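PDB 2CVZ: 3-hydroxyisobutyrate dehydrogenase from Thermus thermophilus, which catalyses the NADP-dependent oxidation of 3-hydroxyisobutyrate to methylmalonate semialdehyde, a step in valine breakdown. Local coordinates for residues F60-T65 and V87-G92; A114-G119 and L128-G133. All blocks are in the same frame, centred on the assembly; numbering follows the deposited sequence.

Contact 1: residues F60-T65 and V87-G92. With NDP (NADPH dihydro-nicotinamide-adenine-dinucleotide phosphate), chain G.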
loop_
_atom_site.group_PDB
_atom_site.type_symbol
_atom_site.label_atom_id
_atom_site.label_comp_id
_atom_site.label_asym_id
_atom_site.label_seq_id
_atom_site.Cartn_x
_atom_site.Cartn_y
_atom_site.Cartn_z
ATOM N N PHE C 60 26.292 -5.261 30.257
ATOM C CA PHE C 60 25.805 -4.960 28.912
ATOM C C PHE C 60 25.196 -6.203 28.281
ATOM O O PHE C 60 25.669 -7.315 28.506
ATOM C CB PHE C 60 26.934 -4.516 27.980
ATOM C CG PHE C 60 27.556 -3.201 28.333
ATOM C CD1 PHE C 60 28.500 -3.113 29.350
ATOM C CD2 PHE C 60 27.233 -2.055 27.614
ATOM C CE1 PHE C 60 29.118 -1.898 29.644
ATOM C CE2 PHE C 60 27.846 -0.834 27.900
ATOM C CZ PHE C 60 28.789 -0.757 28.916
ATOM N N THR C 61 24.158 -6.009 27.474
ATOM C CA THR C 61 23.533 -7.115 26.770
ATOM C C THR C 61 23.216 -6.690 25.347
ATOM O O THR C 61 22.854 -5.545 25.095
ATOM C CB THR C 61 22.213 -7.580 27.439
ATOM O OG1 THR C 61 21.375 -6.448 27.702
ATOM C CG2 THR C 61 22.499 -8.326 28.732
ATOM N N CYS C 62 23.396 -7.610 24.410
ATOM C CA CYS C 62 23.068 -7.343 23.020
ATOM C C CYS C 62 22.577 -8.672 22.482
ATOM O O CYS C 62 23.321 -9.422 21.844
ATOM C CB CYS C 62 24.279 -6.862 22.226
ATOM S SG CYS C 62 23.792 -6.262 20.598
ATOM N N LEU C 63 21.312 -8.952 22.775
ATOM C CA LEU C 63 20.662 -10.196 22.389
ATOM C C LEU C 63 19.633 -9.956 21.283
ATOM O O LEU C 63 19.347 -8.813 20.928
ATOM C CB LEU C 63 20.002 -10.800 23.633
ATOM C CG LEU C 63 20.992 -10.994 24.792
ATOM C CD1 LEU C 63 20.253 -11.282 26.094
ATOM C CD2 LEU C 63 21.947 -12.124 24.445
ATOM N N PRO C 64 19.066 -11.035 20.720
ATOM C CA PRO C 64 18.074 -10.899 19.652
ATOM C C PRO C 64 16.875 -10.028 20.014
ATOM O O PRO C 64 16.595 -9.037 19.337
ATOM C CB PRO C 64 17.669 -12.344 19.371
ATOM C CG PRO C 64 18.916 -13.102 19.672
ATOM C CD PRO C 64 19.369 -12.456 20.965
ATOM N N THR C 65 16.171 -10.402 21.079
ATOM C CA THR C 65 14.988 -9.658 21.505
ATOM C C THR C 65 14.900 -9.523 23.019
ATOM O O THR C 65 15.646 -10.162 23.760
ATOM C CB THR C 65 13.697 -10.353 21.033
ATOM O OG1 THR C 65 13.527 -11.580 21.755
ATOM C CG2 THR C 65 13.766 -10.660 19.550
ATOM N N VAL C 87 22.941 -1.974 30.926
ATOM C CA VAL C 87 22.877 -1.256 29.659
ATOM C C VAL C 87 22.476 -2.261 28.587
ATOM O O VAL C 87 23.264 -3.123 28.201
ATOM C CB VAL C 87 24.247 -0.628 29.311
ATOM C CG1 VAL C 87 24.174 0.090 27.964
ATOM C CG2 VAL C 87 24.658 0.350 30.409
ATOM N N ASP C 88 21.240 -2.146 28.112
ATOM C CA ASP C 88 20.717 -3.071 27.118
ATOM C C ASP C 88 20.791 -2.545 25.684
ATOM O O ASP C 88 20.004 -1.684 25.287
ATOM C CB ASP C 88 19.274 -3.425 27.487
ATOM C CG ASP C 88 18.706 -4.529 26.628
ATOM O OD1 ASP C 88 19.500 -5.298 26.047
ATOM O OD2 ASP C 88 17.462 -4.637 26.552
ATOM N N ALA C 89 21.738 -3.080 24.914
ATOM C CA ALA C 89 21.946 -2.676 23.526
ATOM C C ALA C 89 21.077 -3.471 22.555
ATOM O O ALA C 89 21.186 -3.317 21.337
ATOM C CB ALA C 89 23.426 -2.824 23.152
ATOM N N THR C 90 20.223 -4.332 23.097
ATOM C CA THR C 90 19.313 -5.116 22.272
ATOM C C THR C 90 18.321 -4.136 21.652
ATOM O O THR C 90 18.005 -3.115 22.259
ATOM C CB THR C 90 18.489 -6.110 23.129
ATOM O OG1 THR C 90 19.366 -7.012 23.813
ATOM C CG2 THR C 90 17.518 -6.901 22.256
ATOM N N SER C 91 17.854 -4.419 20.440
ATOM C CA SER C 91 16.832 -3.571 19.838
ATOM C C SER C 91 15.581 -4.218 20.426
ATOM O O SER C 91 15.030 -5.166 19.860
ATOM C CB SER C 91 16.843 -3.690 18.314
ATOM O OG SER C 91 17.992 -3.062 17.771
ATOM N N GLY C 92 15.161 -3.718 21.585
ATOM C CA GLY C 92 14.023 -4.298 22.274
ATOM C C GLY C 92 12.684 -3.590 22.214
ATOM O O GLY C 92 12.516 -2.592 21.519
HETATM P PA NDP G . 23.372 -12.303 16.331
HETATM O O1A NDP G . 24.629 -12.217 15.636
HETATM O O2A NDP G . 22.237 -13.186 15.884
HETATM O O5B NDP G . 23.753 -12.652 17.884
HETATM C C5B NDP G . 22.709 -12.854 18.845
HETATM C C4B NDP G . 23.467 -13.140 20.133
HETATM O O4B NDP G . 22.450 -13.403 21.137
HETATM C C3B NDP G . 24.409 -14.300 20.134
HETATM O O3B NDP G . 25.551 -13.983 20.971
HETATM C C2B NDP G . 23.643 -15.414 20.735
HETATM O O2B NDP G . 24.362 -16.523 21.279
HETATM C C1B NDP G . 22.770 -14.668 21.695
HETATM N N9A NDP G . 21.529 -15.416 22.038
HETATM C C8A NDP G . 20.465 -15.799 21.188
HETATM N N7A NDP G . 19.535 -16.448 21.862
HETATM C C5A NDP G . 19.965 -16.506 23.158
HETATM C C6A NDP G . 19.436 -17.053 24.349
HETATM N N6A NDP G . 18.260 -17.681 24.335
HETATM N N1A NDP G . 20.135 -16.934 25.506
HETATM C C2A NDP G . 21.328 -16.296 25.515
HETATM N N3A NDP G . 21.915 -15.745 24.447
HETATM C C4A NDP G . 21.176 -15.883 23.285
HETATM O O3 NDP G . 22.757 -10.870 16.535
HETATM P PN NDP G . 23.163 -9.365 16.184
HETATM O O1N NDP G . 23.260 -9.282 14.723
HETATM O O2N NDP G . 24.364 -9.113 17.048
HETATM O O5D NDP G . 21.933 -8.576 16.826
HETATM C C5D NDP G . 21.697 -8.538 18.272
HETATM C C4D NDP G . 20.780 -7.308 18.551
HETATM O O4D NDP G . 21.396 -6.169 17.954
HETATM C C3D NDP G . 19.417 -7.436 17.862
HETATM O O3D NDP G . 18.404 -6.914 18.733
HETATM C C2D NDP G . 19.573 -6.670 16.575
HETATM O O2D NDP G . 18.296 -6.326 16.066
HETATM C C1D NDP G . 20.451 -5.474 17.137
HETATM N N1N NDP G . 21.226 -4.724 16.100
HETATM C C2N NDP G . 21.867 -5.466 15.069
HETATM C C3N NDP G . 22.621 -4.694 14.095
HETATM C C7N NDP G . 23.324 -5.376 13.003
HETATM O O7N NDP G . 23.711 -4.792 11.970
HETATM N N7N NDP G . 23.595 -6.692 13.089
HETATM C C4N NDP G . 22.669 -3.299 14.226
HETATM C C5N NDP G . 22.043 -2.614 15.227
HETATM C C6N NDP G . 21.321 -3.323 16.166
HETATM P P2B NDP G . 24.965 -17.673 20.425
HETATM O O1X NDP G . 25.012 -18.796 21.383
HETATM O O2X NDP G . 26.306 -17.249 19.938
HETATM O O3X NDP G . 24.039 -17.983 19.251
#

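Contact 2: residues A114-G119 and L128-G133. With NDP (NADPH dihydro-nicotinamide-adenine-dinucleotide phosphate), chain G.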
loop_
_atom_site.group_PDB
_atom_site.type_symbol
_atom_site.label_atom_id
_atom_site.label_comp_id
_atom_site.label_asym_id
_atom_site.label_seq_id
_atom_site.Cartn_x
_atom_site.Cartn_y
_atom_site.Cartn_z
ATOM N N ALA C 114 19.652 0.954 25.547
ATOM C CA ALA C 114 20.691 1.615 24.782
ATOM C C ALA C 114 20.933 0.959 23.428
ATOM O O ALA C 114 22.056 0.560 23.113
ATOM C CB ALA C 114 21.985 1.641 25.592
ATOM N N PRO C 115 19.876 0.830 22.610
ATOM C CA PRO C 115 20.042 0.215 21.289
ATOM C C PRO C 115 21.016 1.047 20.456
ATOM O O PRO C 115 21.240 2.227 20.743
ATOM C CB PRO C 115 18.620 0.203 20.725
ATOM C CG PRO C 115 17.969 1.371 21.405
ATOM C CD PRO C 115 18.482 1.261 22.823
ATOM N N VAL C 116 21.588 0.447 19.418
ATOM C CA VAL C 116 22.570 1.162 18.615
ATOM C C VAL C 116 22.347 1.097 17.111
ATOM O O VAL C 116 21.528 0.328 16.618
ATOM C CB VAL C 116 23.985 0.616 18.911
ATOM C CG1 VAL C 116 24.313 0.785 20.394
ATOM C CG2 VAL C 116 24.057 -0.859 18.534
ATOM N N SER C 117 23.092 1.925 16.387
ATOM C CA SER C 117 23.026 1.944 14.936
ATOM C C SER C 117 24.432 2.167 14.405
ATOM O O SER C 117 25.219 2.897 15.007
ATOM C CB SER C 117 22.100 3.051 14.441
ATOM O OG SER C 117 21.936 2.949 13.035
ATOM N N GLY C 118 24.742 1.531 13.278
ATOM C CA GLY C 118 26.060 1.663 12.687
ATOM C C GLY C 118 26.492 0.371 12.023
ATOM O O GLY C 118 27.464 0.344 11.269
ATOM N N GLY C 119 25.765 -0.707 12.306
ATOM C CA GLY C 119 26.090 -1.995 11.715
ATOM C C GLY C 119 27.342 -2.621 12.299
ATOM O O GLY C 119 27.949 -2.077 13.223
ATOM N N LEU C 128 29.633 3.521 16.943
ATOM C CA LEU C 128 28.190 3.337 16.999
ATOM C C LEU C 128 27.451 4.531 17.588
ATOM O O LEU C 128 27.983 5.262 18.430
ATOM C CB LEU C 128 27.847 2.093 17.825
ATOM C CG LEU C 128 28.270 0.739 17.258
ATOM C CD1 LEU C 128 27.990 -0.340 18.293
ATOM C CD2 LEU C 128 27.519 0.456 15.960
ATOM N N THR C 129 26.219 4.723 17.126
ATOM C CA THR C 129 25.363 5.788 17.632
ATOM C C THR C 129 24.476 5.098 18.662
ATOM O O THR C 129 23.935 4.026 18.400
ATOM C CB THR C 129 24.479 6.385 16.520
ATOM O OG1 THR C 129 25.298 7.109 15.595
ATOM C CG2 THR C 129 23.439 7.327 17.107
ATOM N N VAL C 130 24.341 5.704 19.836
ATOM C CA VAL C 130 23.532 5.116 20.892
ATOM C C VAL C 130 22.385 6.032 21.297
ATOM O O VAL C 130 22.575 7.230 21.473
ATOM C CB VAL C 130 24.385 4.827 22.154
ATOM C CG1 VAL C 130 23.516 4.196 23.241
ATOM C CG2 VAL C 130 25.542 3.903 21.804
HETATM N N MSE C 131 21.197 5.453 21.439
HETATM C CA MSE C 131 20.017 6.204 21.858
HETATM C C MSE C 131 19.618 5.664 23.227
HETATM O O MSE C 131 19.092 4.554 23.340
HETATM C CB MSE C 131 18.883 6.040 20.835
HETATM C CG MSE C 131 18.655 4.616 20.342
HETATM SE SE MSE C 131 18.487 4.499 18.403
HETATM C CE MSE C 131 20.367 4.438 17.959
ATOM N N LEU C 132 19.890 6.450 24.267
ATOM C CA LEU C 132 19.601 6.049 25.643
ATOM C C LEU C 132 18.221 6.412 26.154
ATOM O O LEU C 132 17.702 7.491 25.878
ATOM C CB LEU C 132 20.623 6.655 26.615
ATOM C CG LEU C 132 22.089 6.223 26.616
ATOM C CD1 LEU C 132 22.197 4.737 26.928
ATOM C CD2 LEU C 132 22.705 6.543 25.276
ATOM N N GLY C 133 17.652 5.491 26.923
ATOM C CA GLY C 133 16.354 5.697 27.531
ATOM C C GLY C 133 16.502 5.376 29.007
ATOM O O GLY C 133 16.938 4.280 29.365
HETATM P PA NDP G . 23.372 -12.303 16.331
HETATM O O1A NDP G . 24.629 -12.217 15.636
HETATM O O2A NDP G . 22.237 -13.186 15.884
HETATM O O5B NDP G . 23.753 -12.652 17.884
HETATM C C5B NDP G . 22.709 -12.854 18.845
HETATM C C4B NDP G . 23.467 -13.140 20.133
HETATM O O4B NDP G . 22.450 -13.403 21.137
HETATM C C3B NDP G . 24.409 -14.300 20.134
HETATM O O3B NDP G . 25.551 -13.983 20.971
HETATM C C2B NDP G . 23.643 -15.414 20.735
HETATM O O2B NDP G . 24.362 -16.523 21.279
HETATM C C1B NDP G . 22.770 -14.668 21.695
HETATM N N9A NDP G . 21.529 -15.416 22.038
HETATM C C8A NDP G . 20.465 -15.799 21.188
HETATM N N7A NDP G . 19.535 -16.448 21.862
HETATM C C5A NDP G . 19.965 -16.506 23.158
HETATM C C6A NDP G . 19.436 -17.053 24.349
HETATM N N6A NDP G . 18.260 -17.681 24.335
HETATM N N1A NDP G . 20.135 -16.934 25.506
HETATM C C2A NDP G . 21.328 -16.296 25.515
HETATM N N3A NDP G . 21.915 -15.745 24.447
HETATM C C4A NDP G . 21.176 -15.883 23.285
HETATM O O3 NDP G . 22.757 -10.870 16.535
HETATM P PN NDP G . 23.163 -9.365 16.184
HETATM O O1N NDP G . 23.260 -9.282 14.723
HETATM O O2N NDP G . 24.364 -9.113 17.048
HETATM O O5D NDP G . 21.933 -8.576 16.826
HETATM C C5D NDP G . 21.697 -8.538 18.272
HETATM C C4D NDP G . 20.780 -7.308 18.551
HETATM O O4D NDP G . 21.396 -6.169 17.954
HETATM C C3D NDP G . 19.417 -7.436 17.862
HETATM O O3D NDP G . 18.404 -6.914 18.733
HETATM C C2D NDP G . 19.573 -6.670 16.575
HETATM O O2D NDP G . 18.296 -6.326 16.066
HETATM C C1D NDP G . 20.451 -5.474 17.137
HETATM N N1N NDP G . 21.226 -4.724 16.100
HETATM C C2N NDP G . 21.867 -5.466 15.069
HETATM C C3N NDP G . 22.621 -4.694 14.095
HETATM C C7N NDP G . 23.324 -5.376 13.003
HETATM O O7N NDP G . 23.711 -4.792 11.970
HETATM N N7N NDP G . 23.595 -6.692 13.089
HETATM C C4N NDP G . 22.669 -3.299 14.226
HETATM C C5N NDP G . 22.043 -2.614 15.227
HETATM C C6N NDP G . 21.321 -3.323 16.166
HETATM P P2B NDP G . 24.965 -17.673 20.425
HETATM O O1X NDP G . 25.012 -18.796 21.383
HETATM O O2X NDP G . 26.306 -17.249 19.938
HETATM O O3X NDP G . 24.039 -17.983 19.251
#

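Contact 1: residues F60-T65 and V87-G92
Thr61 OG1 donates a hydrogen bond to Asp88 OD1 (2.8 Å), joining side chains where two neighbouring parallel strands of a Rossmann-type beta-alpha-beta unit run out into loops. The hydroxyl, set between its own backbone N and carbonyl carbon (chi1 49°) and so turned to Asp88, approaches from above the carboxylate plane, 47° out of it. Thr90 grips the same oxygen twice: its N comes from well outside the plane, closing an Asx turn, while its OG1 arrives on the syn side, 16° out of the carboxylate plane, at 2.8 Å. Three donors thus converge on one buried oxygen, a load that suits a carboxylate. Losing this carboxylate to an alanine is likely to leave the Thr61 and Thr90 hydroxyls, and Tyr111 OH, without their partner and the Asx turn without its closing bond. Thr90 OG1 also accepts from Leu63 N at 2.9 Å, so a threonine hydroxyl relays between the two loops. The backbones pair beside this cluster, Thr61 N to Val87 O and Ala89 N to Thr61 O, the latter 2.7 Å long. On the face of Phe60 and Val87, the ring carbon CD2 of Phe60 lies 3.7 Å from Val87 CB, apolar groups suited to the interior. Farther out, Tyr111 OH bonds to Asp88 OD2 and Trp86 NE1 to Thr61 OG1, giving each of these side chains a further polar partner. At the loop ends the nicotinamide ribose of NADPH is received: Pro64 O lies 2.9 Å from its hydroxyl O3D, to which Ser91 N donates a nearly straight bond of 3.1 Å.

Contact 2: residues A114-G119 and L128-G133
Val116 and Val130 lie side by side and point the same way, CG1 of Val116 resting 3.6 Å from CG2 of Val130. Val130 swings CG1 away from its own N (chi1 -179°), which brings this second methyl against Ala114 CB; its two methyls thus meet Val116 and Ala114, alternate residues of the facing segment. Leu128 comes in obliquely: its CD1 meets Val116 CG2, while its CD2 lies against Ser117 O and Gly118 CA. Glycine suits position Gly118, where phi is 146°: a beta carbon would strike Leu128 CD2 and, at these backbone angles, also the carbonyl O of Ser117. Leu132 CD1 presses on Ala114 CB at 3.4 Å, a tight fit that favours so small a residue as alanine.

These side chains sit on the antiparallel part of the mixed Rossmann-type sheet, where strand 128-133 runs opposite to strand 110-117. Val116 and Val130 form a non-hydrogen-bonded pair and Ser117 and Thr129 a hydrogen-bonded one, in which Thr129 N donates to Ser117 O at 3.0 Å and Ser117 N to Thr129 O. Farther along, Met131 N makes a weak hydrogen bond (3.3 Å) to Pro115 O.

Met131, present as selenomethionine, crosses Pro115 at a slant. Its CG stands between its own backbone N and carbonyl carbon (chi1 45°), 3.5 Å from Pro115 CG, and the flexible chain then bends back until CE lies 3.7 Å from Pro115 O. Lys165 of helix 160-188 touches both residues. Ser117 and Thr129 face the second subunit: Ser117 OG bonds to Ser204 N and Thr129 OG1 to Ala202 O of that chain, small polar residues fitting an interface. Toward the cofactor, Val116 O, also bonded by Lys165 NZ, lies 3.3 Å from C5N of the nicotinamide.

In the fold
Both contacts are buried and belong to one sheet, with centres about 10 Å apart. Strands 85-88 and 110-117 are neighbours in it, and Asp88 O lies 2.7 Å from Ala114 N, a probable hydrogen bond, with Val87 CG1 packed on Ala114 CB. Contact 1 joins parallel strands and is dominated by polar groups clustered at their C-terminal ends, where the nicotinamide ribose of NADPH is bound. Contact 2 joins antiparallel strands mainly through methyl groups and backbone bonds, and it approaches the nicotinamide end of the cofactor. They differ also in surroundings: another subunit reaches contact 2, whereas no other chain touches contact 1, whose neighbours are its own chain and the cofactor.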